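Local coordinates for protein DyP2 (PDB 4G2C) that is a haem-containing, dye-decolorizing-type peroxidase from a lignin-reactive bacterium and probably oxidises dyes and lignin-related compounds, at residues L72-A77 / T163-L168; E79-L84 / A125-T130. All blocks are in the same frame, centred on the assembly; numbering follows the deposited sequence.

Contact 1. Residues L72-A77 / T163-L168; sequences LGFGDA and TIDAVL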
loop_
_atom_site.group_PDB
_atom_site.type_symbol
_atom_site.label_atom_id
_atom_site.label_comp_id
_atom_site.label_asym_id
_atom_site.label_seq_id
_atom_site.Cartn_x
_atom_site.Cartn_y
_atom_site.Cartn_z
ATOM N N LEU A 72 -11.760 -15.831 -5.367
ATOM C CA LEU A 72 -12.770 -16.675 -6.000
ATOM C C LEU A 72 -12.189 -17.483 -7.153
ATOM O O LEU A 72 -11.157 -17.110 -7.729
ATOM C CB LEU A 72 -13.910 -15.812 -6.524
ATOM C CG LEU A 72 -14.547 -14.822 -5.546
ATOM C CD1 LEU A 72 -15.692 -14.083 -6.217
ATOM C CD2 LEU A 72 -15.013 -15.505 -4.259
ATOM N N GLY A 73 -12.864 -18.586 -7.481
ATOM C CA GLY A 73 -12.578 -19.373 -8.677
ATOM C C GLY A 73 -13.851 -19.499 -9.504
ATOM O O GLY A 73 -14.915 -19.734 -8.952
ATOM N N PHE A 74 -13.749 -19.317 -10.818
ATOM C CA PHE A 74 -14.899 -19.407 -11.704
ATOM C C PHE A 74 -15.032 -20.806 -12.313
ATOM O O PHE A 74 -14.248 -21.190 -13.187
ATOM C CB PHE A 74 -14.795 -18.367 -12.834
ATOM C CG PHE A 74 -14.863 -16.935 -12.360
ATOM C CD1 PHE A 74 -15.393 -16.622 -11.111
ATOM C CD2 PHE A 74 -14.399 -15.901 -13.168
ATOM C CE1 PHE A 74 -15.464 -15.301 -10.667
ATOM C CE2 PHE A 74 -14.459 -14.581 -12.743
ATOM C CZ PHE A 74 -14.995 -14.274 -11.486
ATOM N N GLY A 75 -16.034 -21.557 -11.856
ATOM C CA GLY A 75 -16.327 -22.876 -12.404
ATOM C C GLY A 75 -17.066 -22.868 -13.738
ATOM O O GLY A 75 -16.883 -23.772 -14.557
ATOM N N ASP A 76 -17.908 -21.858 -13.957
ATOM C CA ASP A 76 -18.667 -21.730 -15.205
ATOM C C ASP A 76 -18.761 -20.268 -15.652
ATOM O O ASP A 76 -19.068 -19.387 -14.852
ATOM C CB ASP A 76 -20.065 -22.326 -15.045
ATOM C CG ASP A 76 -20.933 -22.111 -16.268
ATOM O OD1 ASP A 76 -20.772 -22.859 -17.256
ATOM O OD2 ASP A 76 -21.775 -21.194 -16.254
ATOM N N ALA A 77 -18.505 -20.006 -16.928
ATOM C CA ALA A 77 -18.384 -18.618 -17.383
ATOM C C ALA A 77 -19.701 -17.854 -17.290
ATOM O O ALA A 77 -19.739 -16.726 -16.783
ATOM C CB ALA A 77 -17.819 -18.548 -18.793
ATOM N N THR A 163 -5.264 -21.342 -8.706
ATOM C CA THR A 163 -5.589 -20.367 -9.739
ATOM C C THR A 163 -6.753 -19.499 -9.296
ATOM O O THR A 163 -7.843 -19.989 -9.011
ATOM C CB THR A 163 -5.870 -21.020 -11.102
ATOM O OG1 THR A 163 -4.637 -21.521 -11.635
ATOM C CG2 THR A 163 -6.452 -19.989 -12.089
ATOM N N ILE A 164 -6.496 -18.201 -9.222
ATOM C CA ILE A 164 -7.465 -17.242 -8.711
ATOM C C ILE A 164 -8.044 -16.425 -9.850
ATOM O O ILE A 164 -7.314 -15.936 -10.720
ATOM C CB ILE A 164 -6.799 -16.310 -7.698
ATOM C CG1 ILE A 164 -6.294 -17.126 -6.504
ATOM C CG2 ILE A 164 -7.749 -15.187 -7.269
ATOM C CD1 ILE A 164 -5.445 -16.331 -5.545
ATOM N N ASP A 165 -9.363 -16.276 -9.836
ATOM C CA ASP A 165 -10.044 -15.537 -10.879
ATOM C C ASP A 165 -10.479 -14.148 -10.417
ATOM O O ASP A 165 -10.503 -13.202 -11.208
ATOM C CB ASP A 165 -11.230 -16.343 -11.403
ATOM C CG ASP A 165 -10.784 -17.569 -12.189
ATOM O OD1 ASP A 165 -9.930 -17.400 -13.084
ATOM O OD2 ASP A 165 -11.265 -18.692 -11.901
ATOM N N ALA A 166 -10.793 -14.018 -9.136
ATOM C CA ALA A 166 -11.366 -12.774 -8.664
ATOM C C ALA A 166 -11.099 -12.494 -7.184
ATOM O O ALA A 166 -10.907 -13.410 -6.380
ATOM C CB ALA A 166 -12.870 -12.750 -8.957
ATOM N N VAL A 167 -11.094 -11.220 -6.817
ATOM C CA VAL A 167 -11.036 -10.889 -5.401
ATOM C C VAL A 167 -12.214 -10.016 -5.015
ATOM O O VAL A 167 -12.647 -9.152 -5.784
ATOM C CB VAL A 167 -9.721 -10.188 -5.019
ATOM C CG1 VAL A 167 -9.601 -8.842 -5.747
ATOM C CG2 VAL A 167 -9.650 -10.002 -3.513
ATOM N N LEU A 168 -12.750 -10.261 -3.830
ATOM C CA LEU A 168 -13.798 -9.407 -3.282
ATOM C C LEU A 168 -13.250 -8.739 -2.035
ATOM O O LEU A 168 -12.629 -9.402 -1.194
ATOM C CB LEU A 168 -15.024 -10.231 -2.910
ATOM C CG LEU A 168 -16.016 -10.499 -4.031
ATOM C CD1 LEU A 168 -15.283 -10.788 -5.311
ATOM C CD2 LEU A 168 -16.907 -11.672 -3.638
#
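Leu72 O is gripped by two consecutive amides at the entry to strand 166-172: Asp165 N binds it at 2.9 Å, and Ala166 N adds a weak bond. Leu72 N returns a bond of 2.8 Å to Ala166 O, which completes an antiparallel hydrogen-bonded pair. Two residues further along 72-77, a side chain takes over from the backbone. Phe74 N gives a virtually straight bond (178°) to Asp165 OD2, 2.8 Å away, meeting that oxygen on its anti side and somewhat out of the carboxylate plane. The other carboxylate oxygen, OD1, bonds His122 ND1, so both oxygens are held and the group is fixed in rotation. Asp165 CG lies beside its own backbone N (chi1 -69°), which carries the carboxylate toward Phe74 N. CB itself lies over one face of the Phe74 ring, a CH-pi contact 3.8 Å from the centroid. Phe74 CZ also reaches Ala166 CB (3.6 Å), and on the same face of the sheet Leu72 CD1 presses closely on Leu168 CD1. A serine in place of Phe74 would probably lose the CH-pi contact with Asp165 CB and leave a gap beside Ala166 CB. Two residues, Asp165 and Ala166, thus face the single Leu72: a classic beta bulge, where strand 66-74 ends beside the start of strand 166-172 in the ferredoxin-like fold of the DyP domain.

Contact 2. Residues E79-L84 / A125-T130; sequences EARTFL and ATLGVT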
loop_
_atom_site.group_PDB
_atom_site.type_symbol
_atom_site.label_atom_id
_atom_site.label_comp_id
_atom_site.label_asym_id
_atom_site.label_seq_id
_atom_site.Cartn_x
_atom_site.Cartn_y
_atom_site.Cartn_z
ATOM N N GLU A 79 -22.305 -18.455 -15.405
ATOM C CA GLU A 79 -22.693 -18.235 -14.023
ATOM C C GLU A 79 -21.854 -17.137 -13.372
ATOM O O GLU A 79 -22.339 -16.408 -12.509
ATOM C CB GLU A 79 -22.622 -19.535 -13.219
ATOM C CG GLU A 79 -23.865 -20.418 -13.351
ATOM C CD GLU A 79 -23.690 -21.775 -12.695
ATOM O OE1 GLU A 79 -23.678 -21.844 -11.445
ATOM O OE2 GLU A 79 -23.554 -22.776 -13.434
ATOM N N ALA A 80 -20.601 -17.006 -13.796
ATOM C CA ALA A 80 -19.725 -15.995 -13.208
ATOM C C ALA A 80 -20.174 -14.606 -13.634
ATOM O O ALA A 80 -20.244 -13.692 -12.811
ATOM C CB ALA A 80 -18.280 -16.235 -13.596
ATOM N N ARG A 81 -20.492 -14.463 -14.919
ATOM C CA ARG A 81 -21.021 -13.217 -15.458
ATOM C C ARG A 81 -22.304 -12.803 -14.751
ATOM O O ARG A 81 -22.535 -11.622 -14.480
ATOM C CB ARG A 81 -21.263 -13.344 -16.963
ATOM C CG ARG A 81 -19.987 -13.654 -17.730
ATOM C CD ARG A 81 -20.235 -13.907 -19.210
ATOM N NE ARG A 81 -20.459 -12.673 -19.956
ATOM C CZ ARG A 81 -19.713 -12.265 -20.978
ATOM N NH1 ARG A 81 -18.685 -12.997 -21.388
ATOM N NH2 ARG A 81 -19.999 -11.120 -21.594
ATOM N N THR A 82 -23.145 -13.777 -14.445
ATOM C CA THR A 82 -24.370 -13.482 -13.725
ATOM C C THR A 82 -24.028 -12.998 -12.300
ATOM O O THR A 82 -24.557 -11.995 -11.826
ATOM C CB THR A 82 -25.303 -14.706 -13.731
ATOM O OG1 THR A 82 -25.599 -15.049 -15.088
ATOM C CG2 THR A 82 -26.611 -14.430 -12.966
ATOM N N PHE A 83 -23.120 -13.701 -11.635
ATOM C CA PHE A 83 -22.677 -13.307 -10.297
ATOM C C PHE A 83 -22.162 -11.865 -10.263
ATOM O O PHE A 83 -22.666 -11.026 -9.503
ATOM C CB PHE A 83 -21.592 -14.264 -9.810
ATOM C CG PHE A 83 -21.085 -13.974 -8.418
ATOM C CD1 PHE A 83 -21.964 -13.845 -7.355
ATOM C CD2 PHE A 83 -19.718 -13.866 -8.175
ATOM C CE1 PHE A 83 -21.508 -13.597 -6.074
ATOM C CE2 PHE A 83 -19.245 -13.623 -6.895
ATOM C CZ PHE A 83 -20.144 -13.485 -5.839
ATOM N N LEU A 84 -21.158 -11.576 -11.089
ATOM C CA LEU A 84 -20.628 -10.220 -11.184
ATOM C C LEU A 84 -21.738 -9.200 -11.409
ATOM O O LEU A 84 -21.787 -8.169 -10.738
ATOM C CB LEU A 84 -19.577 -10.142 -12.281
ATOM C CG LEU A 84 -18.342 -10.968 -11.896
ATOM C CD1 LEU A 84 -17.422 -11.182 -13.073
ATOM C CD2 LEU A 84 -17.610 -10.284 -10.768
ATOM N N ALA A 125 -9.986 -14.575 -18.794
ATOM C CA ALA A 125 -9.954 -15.701 -19.716
ATOM C C ALA A 125 -11.164 -16.621 -19.513
ATOM O O ALA A 125 -11.805 -17.030 -20.477
ATOM C CB ALA A 125 -8.626 -16.484 -19.597
ATOM N N THR A 126 -11.484 -16.936 -18.264
ATOM C CA THR A 126 -12.663 -17.753 -17.973
ATOM C C THR A 126 -13.950 -17.106 -18.474
ATOM O O THR A 126 -14.871 -17.791 -18.915
ATOM C CB THR A 126 -12.839 -18.011 -16.467
ATOM O OG1 THR A 126 -11.882 -18.976 -16.028
ATOM C CG2 THR A 126 -14.232 -18.562 -16.186
ATOM N N LEU A 127 -14.025 -15.788 -18.369
ATOM C CA LEU A 127 -15.217 -15.066 -18.792
ATOM C C LEU A 127 -15.249 -14.914 -20.309
ATOM O O LEU A 127 -16.284 -14.570 -20.889
ATOM C CB LEU A 127 -15.260 -13.679 -18.134
ATOM C CG LEU A 127 -15.488 -13.576 -16.619
ATOM C CD1 LEU A 127 -15.358 -12.139 -16.163
ATOM C CD2 LEU A 127 -16.849 -14.144 -16.204
ATOM N N GLY A 128 -14.106 -15.156 -20.947
ATOM C CA GLY A 128 -13.940 -14.882 -22.367
ATOM C C GLY A 128 -14.041 -13.398 -22.726
ATOM O O GLY A 128 -14.689 -13.035 -23.709
ATOM N N VAL A 129 -13.396 -12.535 -21.943
ATOM C CA VAL A 129 -13.512 -11.090 -22.159
ATOM C C VAL A 129 -12.163 -10.425 -22.478
ATOM O O VAL A 129 -11.124 -10.817 -21.946
ATOM C CB VAL A 129 -14.165 -10.402 -20.924
ATOM C CG1 VAL A 129 -14.038 -8.915 -21.015
ATOM C CG2 VAL A 129 -15.631 -10.818 -20.773
ATOM N N THR A 130 -12.178 -9.417 -23.347
ATOM C CA THR A 130 -10.966 -8.658 -23.634
ATOM C C THR A 130 -10.337 -8.127 -22.345
ATOM O O THR A 130 -10.991 -7.407 -21.593
ATOM C CB THR A 130 -11.251 -7.446 -24.523
ATOM O OG1 THR A 130 -11.723 -7.878 -25.808
ATOM C CG2 THR A 130 -9.972 -6.586 -24.676
#
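Leu127, near the end of helix 121-127, fits its two methyl groups against helix 77-88 and contributes the largest buried area of the contact. CD2 is the busier branch: it meets Arg81 CG at 3.5 Å and Ala80 CB at 3.6 Å, while CD1 turns to Leu84 CD1 at 3.8 Å. Ala80 and Leu84, one helical turn apart, both direct their CB toward the other segment, and with the aliphatic part of Arg81 they receive the leucine. Leu127 CG sits beside its backbone N and CD1 continues the chain in an extended course (chi2 174°), which sets the two methyls apart on these different neighbours.

Arg81 has the next largest buried area and makes two different kinds of contact. Its CG belongs to the apolar patch, but the chain bends at chi3 (77°) and carries the guanidinium across to the end of the other helix. There NH1 lies 2.9 Å from Leu127 O, the oxygen being near the guanidinium plane at its edge, and 3.8 Å from Val129 CG2, which approaches obliquely. Between those two residues Gly128, with positive phi, closes the helix in a Schellman motif and turns the chain so that Val129 can come back toward Arg81. The NE atom of Arg81 also has a long, weak ion pair with the C-terminal carboxylate of Leu493.

The contact is therefore mostly apolar, with a charged group at its margin: the positive guanidinium beside a helix C-terminal carbonyl is likely to be electrostatically favourable.

How the contacts relate
From the N terminus, strand 66-74 enters contact 1 and runs through the turn at Gly75 and Asp76 into helix 77-88, whose first two turns enter contact 2. The chain then passes through helix 94-107 and strand 114-119 to helix 121-127, where contact 2 closes its loop. Only later does 163-168 lead into strand 166-172 and close the longer loop of contact 1, so the shorter loop lies wholly within the longer. Contact 1 joins two sheet strands; contact 2 joins two helices packed on that sheet. The layers meet directly: Phe74 CG touches Ala80 CB at 3.7 Å, and Leu72 CD1 touches Phe83 CE2 at 3.6 Å.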